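Local atomic coordinates of SAM dependent methyltransferase (Aquifex aeolicus, PDB entry 3DH0), a protein that binds S-adenosylmethionine and probably transfers its methyl group to an acceptor substrate. Residues M39-V44 with V107-M112; I142-E147 with G182-G187. One frame throughout, in Å; residues are numbered along the deposited sequence.

Contact 1 (M39-V44 with V107-M112). With SAM (S-adenosylmethionine), chain C.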
ATOM      1  N   MET A  39       1.000  -1.948 -15.735  1.00 25.59           N
ATOM      2  CA  MET A  39       0.802  -2.796 -14.566  1.00 26.06           C
ATOM      3  C   MET A  39      -0.497  -2.526 -13.808  1.00 26.40           C
ATOM      4  O   MET A  39      -0.967  -1.393 -13.724  1.00 27.51           O
ATOM      5  CB  MET A  39       1.978  -2.650 -13.592  1.00 24.34           C
ATOM      6  CG  MET A  39       3.183  -3.490 -13.931  1.00 23.37           C
ATOM      7  SD  MET A  39       4.479  -3.303 -12.734  1.00 24.21           S
ATOM      8  CE  MET A  39       4.108  -4.533 -11.609  1.00 22.73           C
ATOM      9  N   THR A  40      -1.093  -3.582 -13.277  1.00 26.04           N
ATOM     10  CA  THR A  40      -2.295  -3.419 -12.489  1.00 25.56           C
ATOM     11  C   THR A  40      -1.771  -3.439 -11.078  1.00 25.88           C
ATOM     12  O   THR A  40      -1.094  -4.382 -10.675  1.00 25.16           O
ATOM     13  CB  THR A  40      -3.287  -4.554 -12.699  1.00 24.15           C
ATOM     14  OG1 THR A  40      -3.910  -4.391 -13.974  1.00 23.51           O
ATOM     15  CG2 THR A  40      -4.352  -4.540 -11.623  1.00 23.52           C
ATOM     16  N   VAL A  41      -2.056  -2.371 -10.345  1.00 26.16           N
ATOM     17  CA  VAL A  41      -1.571  -2.270  -8.986  1.00 27.91           C
ATOM     18  C   VAL A  41      -2.665  -2.214  -7.934  1.00 27.62           C
ATOM     19  O   VAL A  41      -3.708  -1.596  -8.130  1.00 27.64           O
ATOM     20  CB  VAL A  41      -0.658  -1.040  -8.829  1.00 27.53           C
ATOM     21  CG1 VAL A  41      -1.306   0.166  -9.456  1.00 28.30           C
ATOM     22  CG2 VAL A  41      -0.376  -0.788  -7.366  1.00 27.25           C
ATOM     23  N   LEU A  42      -2.413  -2.893  -6.817  1.00 27.41           N
ATOM     24  CA  LEU A  42      -3.350  -2.919  -5.706  1.00 26.81           C
ATOM     25  C   LEU A  42      -2.788  -2.022  -4.617  1.00 25.67           C
ATOM     26  O   LEU A  42      -1.636  -2.169  -4.222  1.00 23.91           O
ATOM     27  CB  LEU A  42      -3.530  -4.342  -5.163  1.00 25.97           C
ATOM     28  CG  LEU A  42      -4.556  -4.462  -4.028  1.00 27.01           C
ATOM     29  CD1 LEU A  42      -5.928  -4.046  -4.540  1.00 27.46           C
ATOM     30  CD2 LEU A  42      -4.603  -5.877  -3.494  1.00 25.67           C
ATOM     31  N   ASP A  43      -3.610  -1.083  -4.162  1.00 25.21           N
ATOM     32  CA  ASP A  43      -3.239  -0.145  -3.110  1.00 25.71           C
ATOM     33  C   ASP A  43      -4.066  -0.579  -1.916  1.00 25.24           C
ATOM     34  O   ASP A  43      -5.243  -0.264  -1.836  1.00 24.83           O
ATOM     35  CB  ASP A  43      -3.612   1.275  -3.544  1.00 26.99           C
ATOM     36  CG  ASP A  43      -3.109   2.346  -2.585  1.00 28.94           C
ATOM     37  OD1 ASP A  43      -2.256   2.040  -1.723  1.00 30.26           O
ATOM     38  OD2 ASP A  43      -3.567   3.509  -2.704  1.00 31.07           O
ATOM     39  N   VAL A  44      -3.445  -1.298  -0.992  1.00 25.28           N
ATOM     40  CA  VAL A  44      -4.155  -1.834   0.164  1.00 26.33           C
ATOM     41  C   VAL A  44      -4.860  -0.841   1.105  1.00 26.99           C
ATOM     42  O   VAL A  44      -6.084  -0.747   1.088  1.00 29.48           O
ATOM     43  CB  VAL A  44      -3.234  -2.794   0.938  1.00 26.20           C
ATOM     44  CG1 VAL A  44      -3.957  -3.396   2.117  1.00 29.47           C
ATOM     45  CG2 VAL A  44      -2.793  -3.902   0.001  1.00 24.10           C
ATOM     46  N   VAL A 107      -3.419  -9.034 -10.195  1.00 27.16           N
ATOM     47  CA  VAL A 107      -2.519  -7.922  -9.888  1.00 27.50           C
ATOM     48  C   VAL A 107      -1.035  -8.193 -10.088  1.00 26.27           C
ATOM     49  O   VAL A 107      -0.526  -9.255  -9.744  1.00 25.82           O
ATOM     50  CB  VAL A 107      -2.721  -7.410  -8.452  1.00 27.37           C
ATOM     51  CG1 VAL A 107      -4.180  -7.099  -8.221  1.00 27.10           C
ATOM     52  CG2 VAL A 107      -2.224  -8.432  -7.465  1.00 29.32           C
ATOM     53  N   ASP A 108      -0.350  -7.196 -10.632  1.00 24.89           N
ATOM     54  CA  ASP A 108       1.075  -7.283 -10.926  1.00 25.36           C
ATOM     55  C   ASP A 108       1.925  -6.650  -9.828  1.00 25.29           C
ATOM     56  O   ASP A 108       3.019  -7.120  -9.498  1.00 23.62           O
ATOM     57  CB  ASP A 108       1.342  -6.579 -12.262  1.00 25.83           C
ATOM     58  CG  ASP A 108       0.503  -7.141 -13.393  1.00 27.22           C
ATOM     59  OD1 ASP A 108       0.674  -8.337 -13.723  1.00 27.96           O
ATOM     60  OD2 ASP A 108      -0.329  -6.391 -13.950  1.00 26.56           O
ATOM     61  N   PHE A 109       1.391  -5.578  -9.262  1.00 26.41           N
ATOM     62  CA  PHE A 109       2.066  -4.827  -8.221  1.00 26.07           C
ATOM     63  C   PHE A 109       1.157  -4.646  -7.007  1.00 24.43           C
ATOM     64  O   PHE A 109      -0.017  -4.322  -7.146  1.00 24.02           O
ATOM     65  CB  PHE A 109       2.442  -3.454  -8.785  1.00 28.30           C
ATOM     66  CG  PHE A 109       3.550  -2.784  -8.053  1.00 29.43           C
ATOM     67  CD1 PHE A 109       4.863  -2.938  -8.477  1.00 31.08           C
ATOM     68  CD2 PHE A 109       3.288  -2.012  -6.927  1.00 31.48           C
ATOM     69  CE1 PHE A 109       5.918  -2.328  -7.792  1.00 31.23           C
ATOM     70  CE2 PHE A 109       4.322  -1.394  -6.229  1.00 32.92           C
ATOM     71  CZ  PHE A 109       5.649  -1.554  -6.662  1.00 30.80           C
ATOM     72  N   ILE A 110       1.702  -4.867  -5.820  1.00 22.33           N
ATOM     73  CA  ILE A 110       0.950  -4.684  -4.590  1.00 22.47           C
ATOM     74  C   ILE A 110       1.688  -3.638  -3.755  1.00 22.59           C
ATOM     75  O   ILE A 110       2.829  -3.830  -3.359  1.00 23.58           O
ATOM     76  CB  ILE A 110       0.842  -5.986  -3.787  1.00 22.37           C
ATOM     77  CG1 ILE A 110       0.217  -7.089  -4.640  1.00 22.32           C
ATOM     78  CG2 ILE A 110      -0.030  -5.766  -2.551  1.00 22.83           C
ATOM     79  CD1 ILE A 110       0.456  -8.489  -4.085  1.00 19.91           C
ATOM     80  N   PHE A 111       1.026  -2.524  -3.501  1.00 22.12           N
ATOM     81  CA  PHE A 111       1.607  -1.425  -2.743  1.00 22.24           C
ATOM     82  C   PHE A 111       0.889  -1.289  -1.411  1.00 22.81           C
ATOM     83  O   PHE A 111      -0.324  -1.075  -1.368  1.00 24.17           O
ATOM     84  CB  PHE A 111       1.457  -0.143  -3.557  1.00 21.65           C
ATOM     85  CG  PHE A 111       1.929   1.086  -2.865  1.00 22.31           C
ATOM     86  CD1 PHE A 111       3.247   1.208  -2.450  1.00 23.10           C
ATOM     87  CD2 PHE A 111       1.061   2.160  -2.684  1.00 23.26           C
ATOM     88  CE1 PHE A 111       3.705   2.383  -1.870  1.00 23.22           C
ATOM     89  CE2 PHE A 111       1.496   3.339  -2.108  1.00 23.02           C
ATOM     90  CZ  PHE A 111       2.827   3.457  -1.699  1.00 24.07           C
ATOM     91  N   MET A 112       1.634  -1.424  -0.325  1.00 22.13           N
ATOM     92  CA  MET A 112       1.052  -1.311   1.002  1.00 22.23           C
ATOM     93  C   MET A 112       1.738  -0.181   1.775  1.00 21.48           C
ATOM     94  O   MET A 112       2.759  -0.399   2.419  1.00 20.86           O
ATOM     95  CB  MET A 112       1.210  -2.642   1.735  1.00 20.90           C
ATOM     96  CG  MET A 112      -0.033  -3.071   2.483  1.00 21.76           C
ATOM     97  SD  MET A 112       0.158  -4.634   3.333  1.00 22.94           S
ATOM     98  CE  MET A 112       0.459  -5.719   2.004  1.00 15.84           C
TER
HETATM   99  N   SAM C 220      -1.861   4.585   2.781  1.00 36.37           N
HETATM  100  CA  SAM C 220      -2.660   5.821   3.045  1.00 37.77           C
HETATM  101  C   SAM C 220      -1.909   7.047   2.580  1.00 39.30           C
HETATM  102  O   SAM C 220      -0.795   6.899   2.076  1.00 40.08           O
HETATM  103  OXT SAM C 220      -2.509   8.157   2.752  1.00 42.12           O
HETATM  104  CB  SAM C 220      -2.952   5.936   4.538  1.00 37.25           C
HETATM  105  CG  SAM C 220      -3.377   4.620   5.050  1.00 35.07           C
HETATM  106  SD  SAM C 220      -3.797   4.402   6.801  1.00 32.83           S
HETATM  107  CE  SAM C 220      -2.200   4.538   7.606  1.00 34.32           C
HETATM  108  C5' SAM C 220      -4.192   2.717   6.817  1.00 30.92           C
HETATM  109  C4' SAM C 220      -5.525   2.347   6.201  1.00 28.67           C
HETATM  110  O4' SAM C 220      -5.567   0.926   6.272  1.00 27.92           O
HETATM  111  C3' SAM C 220      -6.732   2.757   7.068  1.00 27.94           C
HETATM  112  O3' SAM C 220      -7.410   3.790   6.297  1.00 25.83           O
HETATM  113  C2' SAM C 220      -7.631   1.539   7.145  1.00 25.87           C
HETATM  114  O2' SAM C 220      -9.020   1.696   6.951  1.00 25.94           O
HETATM  115  C1' SAM C 220      -6.880   0.551   6.199  1.00 27.95           C
HETATM  116  N9  SAM C 220      -6.905  -0.857   6.546  1.00 28.48           N
HETATM  117  C8  SAM C 220      -6.710  -1.485   7.760  1.00 28.94           C
HETATM  118  N7  SAM C 220      -6.789  -2.777   7.686  1.00 28.30           N
HETATM  119  C5  SAM C 220      -7.056  -3.030   6.341  1.00 28.79           C
HETATM  120  C6  SAM C 220      -7.248  -4.234   5.604  1.00 29.45           C
HETATM  121  N6  SAM C 220      -7.197  -5.448   6.195  1.00 28.65           N
HETATM  122  N1  SAM C 220      -7.497  -4.141   4.241  1.00 30.09           N
HETATM  123  C2  SAM C 220      -7.542  -2.904   3.690  1.00 29.55           C
HETATM  124  N3  SAM C 220      -7.374  -1.722   4.292  1.00 28.67           N
HETATM  125  C4  SAM C 220      -7.130  -1.854   5.625  1.00 28.08           C

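Contact 2 (I142-E147 with G182-G187)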
ATOM      1  N   ILE A 142       5.701  -0.285   2.600  1.00 25.27           N
ATOM      2  CA  ILE A 142       6.374   0.877   3.188  1.00 26.10           C
ATOM      3  C   ILE A 142       5.794   1.277   4.547  1.00 26.51           C
ATOM      4  O   ILE A 142       4.590   1.505   4.663  1.00 25.74           O
ATOM      5  CB  ILE A 142       6.293   2.104   2.232  1.00 24.90           C
ATOM      6  CG1 ILE A 142       7.049   1.804   0.937  1.00 25.38           C
ATOM      7  CG2 ILE A 142       6.873   3.343   2.905  1.00 23.52           C
ATOM      8  CD1 ILE A 142       7.130   2.974  -0.028  1.00 25.23           C
ATOM      9  N   ASP A 143       6.641   1.367   5.569  1.00 27.84           N
ATOM     10  CA  ASP A 143       6.157   1.760   6.890  1.00 31.69           C
ATOM     11  C   ASP A 143       7.142   2.519   7.787  1.00 31.88           C
ATOM     12  O   ASP A 143       8.330   2.589   7.495  1.00 32.30           O
ATOM     13  CB  ASP A 143       5.623   0.540   7.645  1.00 33.19           C
ATOM     14  CG  ASP A 143       4.313   0.838   8.351  1.00 36.16           C
ATOM     15  OD1 ASP A 143       4.212   1.924   8.971  1.00 37.70           O
ATOM     16  OD2 ASP A 143       3.384  -0.001   8.284  1.00 37.35           O
ATOM     17  N   TRP A 144       6.634   3.081   8.886  1.00 32.95           N
ATOM     18  CA  TRP A 144       7.456   3.843   9.835  1.00 33.68           C
ATOM     19  C   TRP A 144       8.474   2.965  10.525  1.00 34.37           C
ATOM     20  O   TRP A 144       8.247   1.763  10.686  1.00 35.51           O
ATOM     21  CB  TRP A 144       6.612   4.477  10.940  1.00 32.87           C
ATOM     22  CG  TRP A 144       5.530   5.381  10.490  1.00 31.64           C
ATOM     23  CD1 TRP A 144       4.202   5.084  10.397  1.00 31.04           C
ATOM     24  CD2 TRP A 144       5.669   6.752  10.109  1.00 31.06           C
ATOM     25  NE1 TRP A 144       3.502   6.194   9.983  1.00 32.19           N
ATOM     26  CE2 TRP A 144       4.379   7.230   9.801  1.00 32.17           C
ATOM     27  CE3 TRP A 144       6.758   7.623  10.002  1.00 30.73           C
ATOM     28  CZ2 TRP A 144       4.153   8.552   9.392  1.00 31.24           C
ATOM     29  CZ3 TRP A 144       6.532   8.931   9.594  1.00 29.45           C
ATOM     30  CH2 TRP A 144       5.243   9.382   9.296  1.00 31.15           C
ATOM     31  N   LYS A 145       9.573   3.584  10.965  1.00 34.92           N
ATOM     32  CA  LYS A 145      10.657   2.897  11.673  1.00 34.84           C
ATOM     33  C   LYS A 145      10.156   2.560  13.082  1.00 34.86           C
ATOM     34  O   LYS A 145       9.244   3.220  13.591  1.00 34.44           O
ATOM     35  CB  LYS A 145      11.885   3.818  11.755  1.00 34.96           C
ATOM     36  CG  LYS A 145      13.175   3.188  11.262  1.00 36.47           C
ATOM     37  CD  LYS A 145      13.479   3.531   9.809  1.00 37.16           C
ATOM     38  CE  LYS A 145      14.265   4.843   9.701  1.00 37.57           C
ATOM     39  NZ  LYS A 145      14.575   5.214   8.285  1.00 37.73           N
ATOM     40  N   LYS A 146      10.733   1.546  13.721  1.00 35.09           N
ATOM     41  CA  LYS A 146      10.264   1.191  15.058  1.00 37.16           C
ATOM     42  C   LYS A 146      11.106   1.801  16.159  1.00 39.05           C
ATOM     43  O   LYS A 146      11.448   1.143  17.143  1.00 39.65           O
ATOM     44  CB  LYS A 146      10.211  -0.331  15.267  1.00 37.07           C
ATOM     45  CG  LYS A 146       9.252  -0.745  16.387  1.00 34.99           C
ATOM     46  CD  LYS A 146       9.488  -2.172  16.843  1.00 36.18           C
ATOM     47  CE  LYS A 146       8.200  -2.830  17.348  1.00 37.34           C
ATOM     48  NZ  LYS A 146       7.444  -1.981  18.309  1.00 40.07           N
ATOM     49  N   GLU A 147      11.441   3.068  15.979  1.00 40.56           N
ATOM     50  CA  GLU A 147      12.209   3.805  16.959  1.00 42.80           C
ATOM     51  C   GLU A 147      11.303   4.961  17.321  1.00 44.66           C
ATOM     52  O   GLU A 147      10.071   4.817  17.334  1.00 45.30           O
ATOM     53  CB  GLU A 147      13.494   4.323  16.331  1.00 43.00           C
ATOM     54  CG  GLU A 147      13.270   5.230  15.144  1.00 43.03           C
ATOM     55  CD  GLU A 147      14.361   5.068  14.114  1.00 44.54           C
ATOM     56  OE1 GLU A 147      14.760   6.085  13.505  1.00 46.15           O
ATOM     57  OE2 GLU A 147      14.812   3.916  13.906  1.00 44.19           O
ATOM     58  N   GLY A 182      13.693   7.622   3.457  1.00 42.00           N
ATOM     59  CA  GLY A 182      13.641   8.965   4.000  1.00 42.12           C
ATOM     60  C   GLY A 182      13.562   9.214   5.502  1.00 42.83           C
ATOM     61  O   GLY A 182      12.545   9.701   5.992  1.00 45.08           O
ATOM     62  N   LYS A 183      14.602   8.872   6.248  1.00 41.53           N
ATOM     63  CA  LYS A 183      14.629   9.163   7.681  1.00 41.49           C
ATOM     64  C   LYS A 183      13.538   8.683   8.634  1.00 40.91           C
ATOM     65  O   LYS A 183      13.802   8.507   9.820  1.00 41.04           O
ATOM     66  CB  LYS A 183      14.770  10.677   7.873  1.00 42.51           C
ATOM     67  CG  LYS A 183      16.183  11.196   7.688  1.00 45.13           C
ATOM     68  CD  LYS A 183      16.276  12.308   6.642  1.00 47.08           C
ATOM     69  CE  LYS A 183      17.744  12.726   6.400  1.00 47.20           C
ATOM     70  NZ  LYS A 183      17.905  13.745   5.307  1.00 47.43           N
ATOM     71  N   TYR A 184      12.313   8.498   8.167  1.00 40.54           N
ATOM     72  CA  TYR A 184      11.267   8.071   9.092  1.00 39.28           C
ATOM     73  C   TYR A 184      10.718   6.695   8.796  1.00 38.00           C
ATOM     74  O   TYR A 184      10.162   6.044   9.674  1.00 38.03           O
ATOM     75  CB  TYR A 184      10.095   9.058   9.086  1.00 41.23           C
ATOM     76  CG  TYR A 184      10.414  10.466   9.543  1.00 43.10           C
ATOM     77  CD1 TYR A 184      10.637  11.495   8.613  1.00 42.96           C
ATOM     78  CD2 TYR A 184      10.435  10.785  10.905  1.00 43.17           C
ATOM     79  CE1 TYR A 184      10.861  12.814   9.032  1.00 44.01           C
ATOM     80  CE2 TYR A 184      10.661  12.089  11.335  1.00 44.96           C
ATOM     81  CZ  TYR A 184      10.869  13.105  10.397  1.00 45.32           C
ATOM     82  OH  TYR A 184      11.046  14.404  10.833  1.00 44.04           O
ATOM     83  N   CYS A 185      10.860   6.252   7.555  1.00 36.61           N
ATOM     84  CA  CYS A 185      10.328   4.958   7.176  1.00 34.27           C
ATOM     85  C   CYS A 185      11.360   4.051   6.548  1.00 33.78           C
ATOM     86  O   CYS A 185      12.511   4.432   6.330  1.00 33.49           O
ATOM     87  CB  CYS A 185       9.194   5.142   6.176  1.00 33.18           C
ATOM     88  SG  CYS A 185       8.278   6.646   6.401  1.00 32.26           S
ATOM     89  N   PHE A 186      10.913   2.832   6.273  1.00 33.50           N
ATOM     90  CA  PHE A 186      11.716   1.826   5.612  1.00 33.27           C
ATOM     91  C   PHE A 186      10.840   1.245   4.507  1.00 32.99           C
ATOM     92  O   PHE A 186       9.668   1.581   4.390  1.00 32.85           O
ATOM     93  CB  PHE A 186      12.156   0.745   6.598  1.00 31.51           C
ATOM     94  CG  PHE A 186      11.029   0.018   7.255  1.00 33.00           C
ATOM     95  CD1 PHE A 186      10.287  -0.922   6.552  1.00 33.29           C
ATOM     96  CD2 PHE A 186      10.720   0.261   8.589  1.00 33.53           C
ATOM     97  CE1 PHE A 186       9.253  -1.613   7.171  1.00 33.66           C
ATOM     98  CE2 PHE A 186       9.689  -0.421   9.220  1.00 33.54           C
ATOM     99  CZ  PHE A 186       8.953  -1.359   8.514  1.00 33.78           C
ATOM    100  N   GLY A 187      11.415   0.395   3.676  1.00 33.36           N
ATOM    101  CA  GLY A 187      10.648  -0.200   2.609  1.00 32.27           C
ATOM    102  C   GLY A 187      11.143  -1.609   2.422  1.00 32.62           C
ATOM    103  O   GLY A 187      12.273  -1.927   2.765  1.00 31.42           O
TER

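Contact 1 (M39-V44 with V107-M112)
L42 and F111 meet in a parallel pairing of strands 40-43 and 107-113, the first and fourth strands of the Rossmann-like methyltransferase sheet, in its middle. The short strand axes run 22° apart, and V41, L42 and D43 pair with F109, I110 and F111. L42 is gripped through both backbone polar atoms: its N donates to F109 O (2.8 Å), and its O takes F111 N at 2.8 Å, nearly straight at 172°. At the N-terminal end, away from the cofactor, T40 O accepts two donors, D108 N and F109 N, while the D108 carboxylate turns back so that OD2 receives T40 N at 3.0 Å on its anti lone pair. M39, its chain bent at chi3 (90°), brings CE to the edge of the F109 ring, 3.5 Å from F109 CB, while SD lies obliquely to the ring, 5.5 Å from its centroid, a Met-aromatic contact. Helix 52-59 covers V41 and D43; L129 of helix 122-132 covers L42 and I110. D43 OD2 is hydrogen-bonded to T46 OG1, which probably steadies the carboxylate whose OD1 lies near F111 CD2. At the cofactor end V44 lines the S-adenosylmethionine pocket: V44 CB rests 3.6 Å from M112 CG, and V44 CG1 approaches the adenine C2 at 3.9 Å.

Contact 2 (I142-E147 with G182-G187)
Antiparallel strand pairing joins I142-W144 to C185-G187 where strand 137-144 ends and strand 185-191 begins, one strand in from the edge strand 174-181. D143 and F186 form the hydrogen-bonded pair: F186 N reaches D143 O at 2.9 Å, whereas the return bond from D143 N to F186 O is longer, 3.3 Å. Beyond the strand, K145 N continues the pattern to Y184 O (2.8 Å). The F186 side chain folds back over this backbone, because chi1 of 60° sets CG between its own N and carbonyl carbon; one ring face then receives D143 O, 3.5 Å above the plane and offset toward the rim. Strand 185-191 runs antiparallel between strands 137-144 and 174-181, giving the order 3-2-1-4-5-7-6 of class I methyltransferases. The W144 indole lies alongside Y184, with CZ3 3.6 Å from Y184 CB, which sits at the indole edge, and C185 SG approaches the six-membered ring obliquely, its centroid 4.6 Å away. Bends at chi2 (96°) and chi3 carry K145 NZ back to C185 O at 2.9 Å, from above the carbonyl plane. An alanine at K145 would remove this ammonium and is likely to leave C185 O without that partner. Outside the pair, Y184 OH is hydrogen-bonded to D150 OD2 and the W144 ring meets F114. D143 OD1 accepts W144 N at 2.7 Å through its anti lone pair, and D143 OD2 is hydrogen-bonded to H117 ND1.

Both contacts belong to one sheet, with strands 107-113 and 137-144 as the neighbours that connect them: M112 O lies 3.0 Å from I142 N, a probable hydrogen bond, and F111 CE1 packs 3.9 Å from I142 CD1. Contact 1 is parallel, lies about 8 Å from the centre of the chain and reaches the cofactor through V44; it is buried, its bonds mostly main chain and its side chains largely apolar. Contact 2 is antiparallel and about 14 Å out; its strand residues are buried, but it runs into an exposed turn at G182-K183. It adds a lysine ammonium on a main-chain carbonyl, and its sulfur-aromatic pair uses cysteine and tryptophan where contact 1 uses methionine and phenylalanine.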